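Local coordinates for uncharacterized protein (Bacteroides eggerthii DSM 20697, PDB 4ECO) that is of unknown function but is built as a leucine-rich repeat solenoid and probably binds other proteins, at residues Leu86-Gly90 with Ala111-Glu117; Lys207-Met213 with Asp250-Val256; Gly214-Ala220 with Tyr257-Leu262; Ala58-Phe62 with Gln72-Ser76. All blocks are in the same frame, centred on the assembly; numbering follows the deposited sequence.

Overall arrangement
All four contacts lie in the N-terminal part of the leucine-rich repeat solenoid, on one side of the chain's centre. Interactions 1, 2 and 3 are buried; interaction 4 is only partly so. Interactions 2 and 3 join the same two chain passages: in 207-213 with 250-256 they pair as strands, and in 214-220 with 257-262 the ladder gives out after one more bridge, and asparagine amides and a water take over. Interaction 1 has a shorter strand pairing, two buried glutamates and a sodium ion, and touches interaction 2 through Leu112 and His115. Interaction 4, an indole, a proline and a glutamine amide bonded to the backbone, reaches interaction 1 where Ser87 N meets Gly74 O.

Interaction 1. Residues Leu86-Gly90 with Ala111-Glu117; sequences LSLEG and ALGSHGE. With NA (sodium ion), chain C.
Ser87 and Ala111 face each other as a parallel bridge between neighbouring strands of the leucine-rich repeat solenoid, with Ala111 N giving to Leu86 O and Leu88 N to Ala111 O. The tight part lies in the loops beyond, where two glutamates each cross to the other segment. Glu89, extended beyond CG, sends OE2 to Ser114 OG at 2.6 Å, and the hydroxyl meets the oxygen's anti lone pair. Its other oxygen takes a bond from Ser87 OG (2.9 Å to OE1), and the same OG accepts a longer one from Glu89 N (3.3 Å), closing an ST turn. Leu123 N and Phe124 N also donate, so four neutral donors serve the buried carboxylate. The looser side, buried as well, is apolar: Leu88 and Leu112 run side by side, pointing the same way, and meet through their methyls, Leu88 CD1 to Leu112 CD2 at 3.8 Å. Glu117, with CG beside its backbone N (chi1 -70°), reaches Ser114 N through OE1, met from above the carboxylate plane, while OE2 turns its anti lone pair to Gly90 N in a nearly straight bond (N-H...O 176°). A sodium ion, shared with Ser192 O, sits 2.8 Å from Glu117 OE2.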
loop_
_atom_site.group_PDB
_atom_site.type_symbol
_atom_site.label_atom_id
_atom_site.label_comp_id
_atom_site.label_asym_id
_atom_site.label_seq_id
_atom_site.Cartn_x
_atom_site.Cartn_y
_atom_site.Cartn_z
ATOM N N LEU A 86 -16.465 -20.808 -10.965
ATOM C CA LEU A 86 -17.621 -20.020 -11.383
ATOM C C LEU A 86 -17.440 -18.585 -10.918
ATOM O O LEU A 86 -17.323 -18.319 -9.711
ATOM C CB LEU A 86 -18.928 -20.653 -10.828
ATOM C CG LEU A 86 -20.216 -19.823 -10.765
ATOM C CD1 LEU A 86 -20.544 -19.207 -12.083
ATOM C CD2 LEU A 86 -21.389 -20.677 -10.347
ATOM N N SER A 87 -17.414 -17.656 -11.889
ATOM C CA SER A 87 -17.245 -16.239 -11.577
ATOM C C SER A 87 -18.330 -15.391 -12.233
ATOM O O SER A 87 -18.534 -15.453 -13.452
ATOM C CB SER A 87 -15.872 -15.750 -12.010
ATOM O OG SER A 87 -15.733 -14.366 -11.754
ATOM N N LEU A 88 -19.017 -14.585 -11.421
ATOM C CA LEU A 88 -20.040 -13.695 -11.936
ATOM C C LEU A 88 -19.487 -12.322 -12.153
ATOM O O LEU A 88 -20.255 -11.410 -12.514
ATOM C CB LEU A 88 -21.221 -13.606 -10.979
ATOM C CG LEU A 88 -21.974 -14.866 -10.647
ATOM C CD1 LEU A 88 -22.989 -14.564 -9.594
ATOM C CD2 LEU A 88 -22.579 -15.514 -11.891
ATOM N N GLU A 89 -18.160 -12.147 -11.913
ATOM C CA GLU A 89 -17.479 -10.857 -12.036
ATOM C C GLU A 89 -17.840 -10.127 -13.341
ATOM O O GLU A 89 -17.778 -10.737 -14.413
ATOM C CB GLU A 89 -15.956 -11.038 -11.982
ATOM C CG GLU A 89 -15.361 -11.232 -10.602
ATOM C CD GLU A 89 -13.884 -11.542 -10.699
ATOM O OE1 GLU A 89 -13.516 -12.496 -11.430
ATOM O OE2 GLU A 89 -13.089 -10.802 -10.075
ATOM N N GLY A 90 -18.264 -8.863 -13.205
ATOM C CA GLY A 90 -18.602 -7.963 -14.307
ATOM C C GLY A 90 -19.896 -8.194 -15.058
ATOM O O GLY A 90 -20.244 -7.391 -15.927
ATOM N N ALA A 111 -16.768 -16.704 -7.335
ATOM C CA ALA A 111 -16.839 -15.229 -7.214
ATOM C C ALA A 111 -18.239 -14.718 -7.602
ATOM O O ALA A 111 -18.760 -15.035 -8.691
ATOM C CB ALA A 111 -15.780 -14.549 -8.069
ATOM N N LEU A 112 -18.847 -13.960 -6.683
ATOM C CA LEU A 112 -20.158 -13.330 -6.867
ATOM C C LEU A 112 -19.957 -11.850 -7.126
ATOM O O LEU A 112 -20.895 -11.096 -7.378
ATOM C CB LEU A 112 -21.069 -13.551 -5.639
ATOM C CG LEU A 112 -21.301 -14.991 -5.163
ATOM C CD1 LEU A 112 -22.196 -14.995 -3.978
ATOM C CD2 LEU A 112 -21.853 -15.880 -6.257
ATOM N N GLY A 113 -18.699 -11.456 -7.044
ATOM C CA GLY A 113 -18.229 -10.094 -7.216
ATOM C C GLY A 113 -16.867 -10.025 -6.594
ATOM O O GLY A 113 -16.467 -10.986 -5.943
ATOM N N SER A 114 -16.131 -8.928 -6.806
ATOM C CA SER A 114 -14.784 -8.772 -6.255
ATOM C C SER A 114 -14.341 -7.341 -6.283
ATOM O O SER A 114 -15.000 -6.503 -6.917
ATOM C CB SER A 114 -13.776 -9.600 -7.041
ATOM O OG SER A 114 -13.438 -8.936 -8.248
ATOM N N HIS A 115 -13.159 -7.071 -5.661
ATOM C CA HIS A 115 -12.538 -5.747 -5.663
ATOM C C HIS A 115 -12.063 -5.421 -7.082
ATOM O O HIS A 115 -11.975 -4.243 -7.418
ATOM C CB HIS A 115 -11.415 -5.621 -4.626
ATOM C CG HIS A 115 -10.219 -6.480 -4.866
ATOM N ND1 HIS A 115 -10.057 -7.681 -4.215
ATOM C CD2 HIS A 115 -9.129 -6.251 -5.637
ATOM C CE1 HIS A 115 -8.888 -8.154 -4.619
ATOM N NE2 HIS A 115 -8.299 -7.331 -5.489
ATOM N N GLY A 116 -11.858 -6.462 -7.910
ATOM C CA GLY A 116 -11.453 -6.340 -9.304
ATOM C C GLY A 116 -12.435 -5.531 -10.133
ATOM O O GLY A 116 -12.033 -4.751 -10.998
ATOM N N GLU A 117 -13.730 -5.668 -9.843
ATOM C CA GLU A 117 -14.811 -4.972 -10.552
ATOM C C GLU A 117 -14.702 -3.442 -10.436
ATOM O O GLU A 117 -15.063 -2.740 -11.389
ATOM C CB GLU A 117 -16.161 -5.442 -10.032
ATOM C CG GLU A 117 -16.476 -6.874 -10.441
ATOM C CD GLU A 117 -17.758 -7.420 -9.851
ATOM O OE1 GLU A 117 -17.939 -7.278 -8.615
ATOM O OE2 GLU A 117 -18.574 -7.997 -10.614
HETATM NA NA NA C . -20.627 -6.708 -12.057
#

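Interaction 2. Residues Lys207-Met213 with Asp250-Val256; sequences KLRQFYM and DLTDVEV
Phe211 and Val254 are partners in a parallel strand pair of the leucine-rich repeat solenoid, the two strand axes only 8° apart. Backbone bonds come first: Phe211 N gives to Asp253 O, Glu255 N to Phe211 O and Met213 N to Glu255 O, while Arg209 O takes both Thr252 N and Asp253 N. Among polar side chains, the Gln210 amide stacks on the Asp253 carboxylate, planes 12° apart, with OE1 3.3 Å from Asp253 CB. A water ties that face together, donating to Gln210 OE1 and Asp253 OD2 (2.7 Å each) and accepting from Tyr212 OH. With alanine in place of Asp253, Arg142 would probably lose its salt-bridge mate and the Gln210 amide would be freer to turn. Aromatic contact follows: Glu255 CB lies over the Tyr212 ring, 3.7 Å from its centroid, while Glu255 OE1 goes on to His115. The apolar face holds Leu251 CD1 against Phe211 CB at 3.8 Å, and CG of Met213, a selenomethionine here, beside Val256 CG1 at 4.0 Å. Strand 109-111 flanks 207-213, strand 277-279 flanks 250-256, and helix 135-142 packs on the face carrying Gln210 and Asp253.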
loop_
_atom_site.group_PDB
_atom_site.type_symbol
_atom_site.label_atom_id
_atom_site.label_comp_id
_atom_site.label_asym_id
_atom_site.label_seq_id
_atom_site.Cartn_x
_atom_site.Cartn_y
_atom_site.Cartn_z
ATOM N N LYS A 207 -15.198 -28.643 -1.391
ATOM C CA LYS A 207 -13.918 -28.549 -2.102
ATOM C C LYS A 207 -13.537 -27.079 -2.381
ATOM O O LYS A 207 -12.439 -26.826 -2.894
ATOM C CB LYS A 207 -13.951 -29.362 -3.417
ATOM C CG LYS A 207 -14.189 -30.844 -3.198
ATOM C CD LYS A 207 -13.812 -31.687 -4.389
ATOM C CE LYS A 207 -14.158 -33.126 -4.097
ATOM N NZ LYS A 207 -13.546 -34.055 -5.080
ATOM N N LEU A 208 -14.423 -26.120 -2.000
ATOM C CA LEU A 208 -14.256 -24.676 -2.196
ATOM C C LEU A 208 -12.976 -24.185 -1.528
ATOM O O LEU A 208 -12.747 -24.477 -0.364
ATOM C CB LEU A 208 -15.481 -23.903 -1.653
ATOM C CG LEU A 208 -15.762 -22.510 -2.236
ATOM C CD1 LEU A 208 -15.999 -22.570 -3.755
ATOM C CD2 LEU A 208 -16.958 -21.860 -1.550
ATOM N N ARG A 209 -12.118 -23.513 -2.297
ATOM C CA ARG A 209 -10.838 -22.952 -1.860
ATOM C C ARG A 209 -10.910 -21.432 -1.734
ATOM O O ARG A 209 -10.396 -20.866 -0.766
ATOM C CB ARG A 209 -9.745 -23.328 -2.850
ATOM C CG ARG A 209 -9.616 -24.804 -3.074
ATOM C CD ARG A 209 -8.465 -25.032 -4.005
ATOM N NE ARG A 209 -8.315 -26.437 -4.365
ATOM C CZ ARG A 209 -7.633 -27.320 -3.651
ATOM N NH1 ARG A 209 -7.043 -26.955 -2.521
ATOM N NH2 ARG A 209 -7.545 -28.579 -4.055
ATOM N N GLN A 210 -11.580 -20.766 -2.705
ATOM C CA GLN A 210 -11.725 -19.302 -2.719
ATOM C C GLN A 210 -13.205 -18.893 -2.869
ATOM O O GLN A 210 -13.900 -19.364 -3.785
ATOM C CB GLN A 210 -10.884 -18.673 -3.843
ATOM C CG GLN A 210 -9.447 -19.200 -3.909
ATOM C CD GLN A 210 -8.412 -18.123 -3.868
ATOM O OE1 GLN A 210 -8.710 -16.922 -3.927
ATOM N NE2 GLN A 210 -7.158 -18.538 -3.760
ATOM N N PHE A 211 -13.688 -18.030 -1.947
ATOM C CA PHE A 211 -15.051 -17.522 -1.995
ATOM C C PHE A 211 -15.009 -16.001 -1.907
ATOM O O PHE A 211 -14.694 -15.449 -0.862
ATOM C CB PHE A 211 -15.917 -18.153 -0.894
ATOM C CG PHE A 211 -17.394 -17.828 -0.910
ATOM C CD1 PHE A 211 -18.017 -17.382 -2.072
ATOM C CD2 PHE A 211 -18.174 -18.015 0.223
ATOM C CE1 PHE A 211 -19.382 -17.069 -2.079
ATOM C CE2 PHE A 211 -19.543 -17.716 0.209
ATOM C CZ PHE A 211 -20.141 -17.263 -0.950
ATOM N N TYR A 212 -15.304 -15.329 -3.025
ATOM C CA TYR A 212 -15.287 -13.866 -3.147
ATOM C C TYR A 212 -16.658 -13.297 -3.425
ATOM O O TYR A 212 -17.449 -13.873 -4.186
ATOM C CB TYR A 212 -14.348 -13.437 -4.292
ATOM C CG TYR A 212 -12.884 -13.273 -3.931
ATOM C CD1 TYR A 212 -12.156 -14.327 -3.387
ATOM C CD2 TYR A 212 -12.193 -12.109 -4.259
ATOM C CE1 TYR A 212 -10.800 -14.187 -3.080
ATOM C CE2 TYR A 212 -10.837 -11.960 -3.966
ATOM C CZ TYR A 212 -10.144 -13.001 -3.375
ATOM O OH TYR A 212 -8.806 -12.864 -3.093
HETATM N N MSE A 213 -16.936 -12.161 -2.811
HETATM C CA MSE A 213 -18.142 -11.399 -3.073
HETATM C C MSE A 213 -17.840 -9.948 -2.816
HETATM O O MSE A 213 -16.973 -9.617 -1.990
HETATM C CB MSE A 213 -19.391 -11.895 -2.312
HETATM C CG MSE A 213 -19.404 -11.688 -0.804
HETATM SE SE MSE A 213 -20.515 -13.112 0.013
HETATM C CE MSE A 213 -18.994 -14.269 0.531
ATOM N N ASP A 250 -10.904 -26.694 2.873
ATOM C CA ASP A 250 -10.011 -26.127 1.866
ATOM C C ASP A 250 -10.253 -24.629 1.608
ATOM O O ASP A 250 -9.473 -24.019 0.863
ATOM C CB ASP A 250 -10.167 -26.899 0.546
ATOM C CG ASP A 250 -9.525 -28.286 0.506
ATOM O OD1 ASP A 250 -8.778 -28.635 1.472
ATOM O OD2 ASP A 250 -9.729 -29.006 -0.515
ATOM N N LEU A 251 -11.305 -24.038 2.217
ATOM C CA LEU A 251 -11.645 -22.634 2.013
ATOM C C LEU A 251 -10.685 -21.753 2.806
ATOM O O LEU A 251 -10.859 -21.579 4.004
ATOM C CB LEU A 251 -13.126 -22.371 2.379
ATOM C CG LEU A 251 -13.676 -20.977 2.045
ATOM C CD1 LEU A 251 -13.473 -20.606 0.587
ATOM C CD2 LEU A 251 -15.130 -20.884 2.386
ATOM N N THR A 252 -9.666 -21.206 2.116
ATOM C CA THR A 252 -8.568 -20.396 2.665
ATOM C C THR A 252 -8.667 -18.916 2.311
ATOM O O THR A 252 -8.110 -18.084 3.024
ATOM C CB THR A 252 -7.197 -20.920 2.155
ATOM O OG1 THR A 252 -7.072 -20.773 0.730
ATOM C CG2 THR A 252 -6.931 -22.354 2.558
ATOM N N ASP A 253 -9.319 -18.582 1.191
ATOM C CA ASP A 253 -9.418 -17.185 0.755
ATOM C C ASP A 253 -10.861 -16.751 0.632
ATOM O O ASP A 253 -11.582 -17.265 -0.213
ATOM C CB ASP A 253 -8.691 -16.980 -0.579
ATOM C CG ASP A 253 -7.195 -17.192 -0.521
ATOM O OD1 ASP A 253 -6.767 -18.341 -0.284
ATOM O OD2 ASP A 253 -6.455 -16.228 -0.772
ATOM N N VAL A 254 -11.290 -15.820 1.505
ATOM C CA VAL A 254 -12.660 -15.293 1.522
ATOM C C VAL A 254 -12.621 -13.767 1.442
ATOM O O VAL A 254 -11.825 -13.126 2.132
ATOM C CB VAL A 254 -13.476 -15.782 2.743
ATOM C CG1 VAL A 254 -14.839 -15.126 2.782
ATOM C CG2 VAL A 254 -13.626 -17.302 2.738
ATOM N N GLU A 255 -13.484 -13.192 0.583
ATOM C CA GLU A 255 -13.615 -11.744 0.419
ATOM C C GLU A 255 -15.095 -11.330 0.442
ATOM O O GLU A 255 -15.923 -11.921 -0.263
ATOM C CB GLU A 255 -12.944 -11.280 -0.867
ATOM C CG GLU A 255 -13.250 -9.827 -1.192
ATOM C CD GLU A 255 -12.492 -9.214 -2.348
ATOM O OE1 GLU A 255 -11.272 -8.983 -2.207
ATOM O OE2 GLU A 255 -13.127 -8.922 -3.383
ATOM N N VAL A 256 -15.415 -10.344 1.302
ATOM C CA VAL A 256 -16.723 -9.680 1.444
ATOM C C VAL A 256 -16.401 -8.188 1.366
ATOM O O VAL A 256 -16.131 -7.546 2.378
ATOM C CB VAL A 256 -17.509 -10.084 2.712
ATOM C CG1 VAL A 256 -18.967 -9.668 2.579
ATOM C CG2 VAL A 256 -17.404 -11.582 2.985
HETATM O O HOH W 1 -13.346 -26.274 1.612
HETATM O O HOH W 2 -7.199 -14.852 -2.946
#

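Interaction 3. Residues Gly214-Ala220 with Tyr257-Leu262; sequences GNSPFVA and YNCPNL
Asn215 reaches across to Asn258, and its side chain can be followed outward. CB lies 4.1 Å from Asn258 O, a loose touch. Because CG sits beside the backbone N (chi1 -41°), the amide swings back to the other loop. There OD1 accepts a hydrogen bond from Asn258 ND2 at 2.8 Å, the donor lying in the plane of the Asn215 carbonyl. The two amide planes stand 80° apart. OD1 also passes 3.7 Å from Tyr257 CE2, and the last atom, ND2, turns away to Ser114 O. Asn258 is itself fixed from outside, its OD1 by Gly189 N and its ND2 by Gln187 O. These are the bends after the strands of two successive leucine-rich repeats, and Ser216 and Cys259 occupy the place of the final asparagine or cysteine in the LxxLxLxxN/C consensus. Cys259 SG meets Phe218 CE1 at 3.5 Å, oblique to the ring, while Ser216 CB covers one face of that ring. Further on, Asn261 ND2 gives to Pro217 O at 2.8 Å, with the acceptor in its amide plane. A water donates to Ser216 O and Phe218 O and accepts from Asn261 N, and Leu262 CD2 rests 4.0 Å from Ala220 CB.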
loop_
_atom_site.group_PDB
_atom_site.type_symbol
_atom_site.label_atom_id
_atom_site.label_comp_id
_atom_site.label_asym_id
_atom_site.label_seq_id
_atom_site.Cartn_x
_atom_site.Cartn_y
_atom_site.Cartn_z
ATOM N N GLY A 214 -18.509 -9.093 -3.579
ATOM C CA GLY A 214 -18.324 -7.661 -3.429
ATOM C C GLY A 214 -19.244 -6.816 -4.262
ATOM O O GLY A 214 -19.770 -7.273 -5.279
ATOM N N ASN A 215 -19.443 -5.571 -3.812
ATOM C CA ASN A 215 -20.223 -4.486 -4.428
ATOM C C ASN A 215 -21.703 -4.903 -4.575
ATOM O O ASN A 215 -22.368 -4.528 -5.536
ATOM C CB ASN A 215 -19.587 -4.078 -5.755
ATOM C CG ASN A 215 -18.077 -4.021 -5.685
ATOM O OD1 ASN A 215 -17.500 -3.162 -5.029
ATOM N ND2 ASN A 215 -17.407 -5.005 -6.259
ATOM N N SER A 216 -22.207 -5.641 -3.563
ATOM C CA SER A 216 -23.554 -6.208 -3.487
ATOM C C SER A 216 -24.417 -5.489 -2.482
ATOM O O SER A 216 -23.913 -5.057 -1.445
ATOM C CB SER A 216 -23.489 -7.689 -3.112
ATOM O OG SER A 216 -23.143 -8.524 -4.207
ATOM N N PRO A 217 -25.736 -5.399 -2.730
ATOM C CA PRO A 217 -26.604 -4.672 -1.790
ATOM C C PRO A 217 -27.197 -5.539 -0.682
ATOM O O PRO A 217 -28.040 -5.039 0.080
ATOM C CB PRO A 217 -27.721 -4.154 -2.690
ATOM C CG PRO A 217 -27.801 -5.131 -3.803
ATOM C CD PRO A 217 -26.490 -5.830 -3.929
ATOM N N PHE A 218 -26.776 -6.822 -0.582
ATOM C CA PHE A 218 -27.363 -7.719 0.417
ATOM C C PHE A 218 -26.995 -7.310 1.851
ATOM O O PHE A 218 -26.046 -6.558 2.074
ATOM C CB PHE A 218 -26.987 -9.199 0.176
ATOM C CG PHE A 218 -25.555 -9.522 -0.191
ATOM C CD1 PHE A 218 -24.488 -8.923 0.481
ATOM C CD2 PHE A 218 -25.269 -10.510 -1.128
ATOM C CE1 PHE A 218 -23.168 -9.266 0.181
ATOM C CE2 PHE A 218 -23.942 -10.841 -1.431
ATOM C CZ PHE A 218 -22.898 -10.221 -0.768
ATOM N N VAL A 219 -27.797 -7.794 2.805
ATOM C CA VAL A 219 -27.627 -7.590 4.245
ATOM C C VAL A 219 -26.924 -8.834 4.806
ATOM O O VAL A 219 -27.041 -9.914 4.224
ATOM C CB VAL A 219 -28.966 -7.262 4.973
ATOM C CG1 VAL A 219 -29.476 -5.881 4.578
ATOM C CG2 VAL A 219 -30.031 -8.324 4.713
ATOM N N ALA A 220 -26.192 -8.676 5.918
ATOM C CA ALA A 220 -25.373 -9.717 6.560
ATOM C C ALA A 220 -26.118 -11.045 6.793
ATOM O O ALA A 220 -25.556 -12.104 6.505
ATOM C CB ALA A 220 -24.845 -9.211 7.875
ATOM N N TYR A 257 -16.307 -7.671 0.145
ATOM C CA TYR A 257 -15.799 -6.328 -0.119
ATOM C C TYR A 257 -16.858 -5.377 -0.613
ATOM O O TYR A 257 -17.624 -5.709 -1.512
ATOM C CB TYR A 257 -14.683 -6.446 -1.185
ATOM C CG TYR A 257 -14.143 -5.149 -1.740
ATOM C CD1 TYR A 257 -13.060 -4.512 -1.144
ATOM C CD2 TYR A 257 -14.627 -4.625 -2.938
ATOM C CE1 TYR A 257 -12.513 -3.352 -1.691
ATOM C CE2 TYR A 257 -14.108 -3.449 -3.477
ATOM C CZ TYR A 257 -13.037 -2.825 -2.861
ATOM O OH TYR A 257 -12.495 -1.681 -3.404
ATOM N N ASN A 258 -16.821 -4.150 -0.083
ATOM C CA ASN A 258 -17.677 -3.033 -0.461
ATOM C C ASN A 258 -19.150 -3.462 -0.592
ATOM O O ASN A 258 -19.717 -3.417 -1.690
ATOM C CB ASN A 258 -17.161 -2.417 -1.770
ATOM C CG ASN A 258 -17.774 -1.116 -2.168
ATOM O OD1 ASN A 258 -18.310 -0.370 -1.351
ATOM N ND2 ASN A 258 -17.722 -0.822 -3.447
ATOM N N CYS A 259 -19.754 -3.916 0.523
ATOM C CA CYS A 259 -21.174 -4.261 0.540
ATOM C C CYS A 259 -21.841 -3.241 1.479
ATOM O O CYS A 259 -21.772 -3.365 2.713
ATOM C CB CYS A 259 -21.391 -5.714 0.944
ATOM S SG CYS A 259 -20.664 -6.921 -0.203
ATOM N N PRO A 260 -22.334 -2.116 0.880
ATOM C CA PRO A 260 -22.801 -0.969 1.682
ATOM C C PRO A 260 -23.960 -1.224 2.633
ATOM O O PRO A 260 -24.110 -0.437 3.582
ATOM C CB PRO A 260 -23.241 0.040 0.626
ATOM C CG PRO A 260 -23.492 -0.749 -0.582
ATOM C CD PRO A 260 -22.423 -1.797 -0.557
ATOM N N ASN A 261 -24.751 -2.287 2.428
ATOM C CA ASN A 261 -25.880 -2.511 3.315
ATOM C C ASN A 261 -25.524 -3.492 4.468
ATOM O O ASN A 261 -26.396 -3.802 5.299
ATOM C CB ASN A 261 -27.106 -2.954 2.535
ATOM C CG ASN A 261 -27.535 -1.887 1.547
ATOM O OD1 ASN A 261 -27.566 -0.680 1.858
ATOM N ND2 ASN A 261 -27.804 -2.291 0.313
ATOM N N LEU A 262 -24.237 -3.865 4.594
ATOM C CA LEU A 262 -23.783 -4.652 5.729
ATOM C C LEU A 262 -23.744 -3.762 6.967
ATOM O O LEU A 262 -23.251 -2.640 6.882
ATOM C CB LEU A 262 -22.386 -5.280 5.484
ATOM C CG LEU A 262 -22.229 -6.353 4.415
ATOM C CD1 LEU A 262 -20.834 -6.868 4.390
ATOM C CD2 LEU A 262 -23.158 -7.530 4.627
HETATM O O HOH W 3 -24.513 -4.691 1.065
#

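Interaction 4. Residues Ala58-Phe62 with Gln72-Ser76; sequences ANWNF and QPGVS
The N-terminal part of the leucine-rich repeat region, probably part of its N-terminal cap, is where this contact belongs: the loop 58-62 lies against a type II turn, Gln72 to Val75, that leads into strand 75-77. Trp60 and Gln72 carry it between them. Trp60 NE1 gives to Pro73 O at 2.8 Å, the oxygen lying at the ring edge, 16° from the indole plane. Over one face of the five-membered ring sits Gln72 CB, 3.7 Å from the centroid in a CH-pi contact. Val75 CG2 comes obliquely to the six-membered ring, 3.5 Å from Trp60 CZ2, and Pro73 CD lies 3.8 Å from Trp60 CD1. Replacing Trp60 by alanine would probably leave Pro73 O without its donor and open a gap between Gln72 CB and Val75. Gln72 folds back at chi2 (-58°), which lets its amide pair with the backbone of Asn61 through both ends: OE1 accepts from Asn61 N, and NE2 gives to Asn61 O, both at 3.0 Å. Those two bonds fix the rotation of the amide, whose NE2 also lies over a face of the Phe62 ring. Farther out, helix 27-41 packs on Trp60 through Leu35 and Trp39 and on Phe62 through Lys36; Trp47, from a loop, meets the indole edge-to-face, and strand 83-87 closes in through Leu86.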
loop_
_atom_site.group_PDB
_atom_site.type_symbol
_atom_site.label_atom_id
_atom_site.label_comp_id
_atom_site.label_asym_id
_atom_site.label_seq_id
_atom_site.Cartn_x
_atom_site.Cartn_y
_atom_site.Cartn_z
ATOM N N ALA A 58 -19.854 -9.852 -23.064
ATOM C CA ALA A 58 -20.164 -11.293 -23.152
ATOM C C ALA A 58 -21.313 -11.686 -22.204
ATOM O O ALA A 58 -21.743 -10.854 -21.376
ATOM C CB ALA A 58 -18.923 -12.123 -22.833
ATOM N N ASN A 59 -21.823 -12.955 -22.347
ATOM C CA ASN A 59 -22.896 -13.551 -21.535
ATOM C C ASN A 59 -22.934 -15.058 -21.745
ATOM O O ASN A 59 -22.409 -15.560 -22.734
ATOM C CB ASN A 59 -24.273 -12.919 -21.874
ATOM C CG ASN A 59 -25.418 -13.228 -20.917
ATOM O OD1 ASN A 59 -25.270 -13.879 -19.868
ATOM N ND2 ASN A 59 -26.605 -12.752 -21.258
ATOM N N TRP A 60 -23.553 -15.778 -20.812
ATOM C CA TRP A 60 -23.766 -17.206 -20.945
ATOM C C TRP A 60 -24.784 -17.466 -22.068
ATOM O O TRP A 60 -25.603 -16.599 -22.401
ATOM C CB TRP A 60 -24.243 -17.810 -19.618
ATOM C CG TRP A 60 -23.219 -17.778 -18.519
ATOM C CD1 TRP A 60 -21.969 -17.236 -18.571
ATOM C CD2 TRP A 60 -23.354 -18.350 -17.208
ATOM N NE1 TRP A 60 -21.315 -17.437 -17.373
ATOM C CE2 TRP A 60 -22.145 -18.111 -16.519
ATOM C CE3 TRP A 60 -24.380 -19.050 -16.548
ATOM C CZ2 TRP A 60 -21.947 -18.514 -15.191
ATOM C CZ3 TRP A 60 -24.178 -19.465 -15.237
ATOM C CH2 TRP A 60 -22.974 -19.209 -14.576
ATOM N N ASN A 61 -24.703 -18.631 -22.685
ATOM C CA ASN A 61 -25.613 -18.978 -23.759
ATOM C C ASN A 61 -26.013 -20.410 -23.589
ATOM O O ASN A 61 -25.138 -21.280 -23.405
ATOM C CB ASN A 61 -24.951 -18.726 -25.101
ATOM C CG ASN A 61 -25.875 -18.951 -26.245
ATOM O OD1 ASN A 61 -25.963 -20.057 -26.762
ATOM N ND2 ASN A 61 -26.596 -17.913 -26.658
ATOM N N PHE A 62 -27.339 -20.660 -23.594
ATOM C CA PHE A 62 -27.897 -22.001 -23.391
ATOM C C PHE A 62 -28.649 -22.453 -24.654
ATOM O O PHE A 62 -29.325 -23.491 -24.651
ATOM C CB PHE A 62 -28.786 -22.037 -22.121
ATOM C CG PHE A 62 -28.001 -21.744 -20.862
ATOM C CD1 PHE A 62 -27.251 -22.740 -20.243
ATOM C CD2 PHE A 62 -27.956 -20.458 -20.333
ATOM C CE1 PHE A 62 -26.459 -22.448 -19.136
ATOM C CE2 PHE A 62 -27.167 -20.175 -19.223
ATOM C CZ PHE A 62 -26.420 -21.171 -18.636
ATOM N N GLN A 72 -18.946 -21.810 -20.798
ATOM C CA GLN A 72 -19.434 -20.484 -20.463
ATOM C C GLN A 72 -18.328 -19.561 -20.037
ATOM O O GLN A 72 -17.459 -19.974 -19.261
ATOM C CB GLN A 72 -20.478 -20.525 -19.301
ATOM C CG GLN A 72 -21.716 -21.420 -19.487
ATOM C CD GLN A 72 -22.540 -21.090 -20.686
ATOM O OE1 GLN A 72 -22.397 -20.028 -21.298
ATOM N NE2 GLN A 72 -23.409 -22.020 -21.065
ATOM N N PRO A 73 -18.419 -18.262 -20.431
ATOM C CA PRO A 73 -17.443 -17.282 -19.931
ATOM C C PRO A 73 -17.546 -17.157 -18.394
ATOM O O PRO A 73 -18.634 -16.971 -17.852
ATOM C CB PRO A 73 -17.841 -15.998 -20.666
ATOM C CG PRO A 73 -19.257 -16.174 -21.029
ATOM C CD PRO A 73 -19.423 -17.616 -21.313
ATOM N N GLY A 74 -16.429 -17.372 -17.709
ATOM C CA GLY A 74 -16.373 -17.313 -16.252
ATOM C C GLY A 74 -16.545 -18.657 -15.566
ATOM O O GLY A 74 -16.571 -18.738 -14.325
ATOM N N VAL A 75 -16.660 -19.732 -16.385
ATOM C CA VAL A 75 -16.839 -21.095 -15.892
ATOM C C VAL A 75 -15.723 -21.974 -16.404
ATOM O O VAL A 75 -15.473 -22.008 -17.602
ATOM C CB VAL A 75 -18.221 -21.707 -16.260
ATOM C CG1 VAL A 75 -18.330 -23.152 -15.771
ATOM C CG2 VAL A 75 -19.372 -20.861 -15.714
ATOM N N SER A 76 -15.061 -22.688 -15.472
ATOM C CA SER A 76 -14.042 -23.704 -15.716
ATOM C C SER A 76 -14.616 -25.097 -15.402
ATOM O O SER A 76 -15.355 -25.281 -14.421
ATOM C CB SER A 76 -12.789 -23.443 -14.880
ATOM O OG SER A 76 -12.925 -23.764 -13.505
#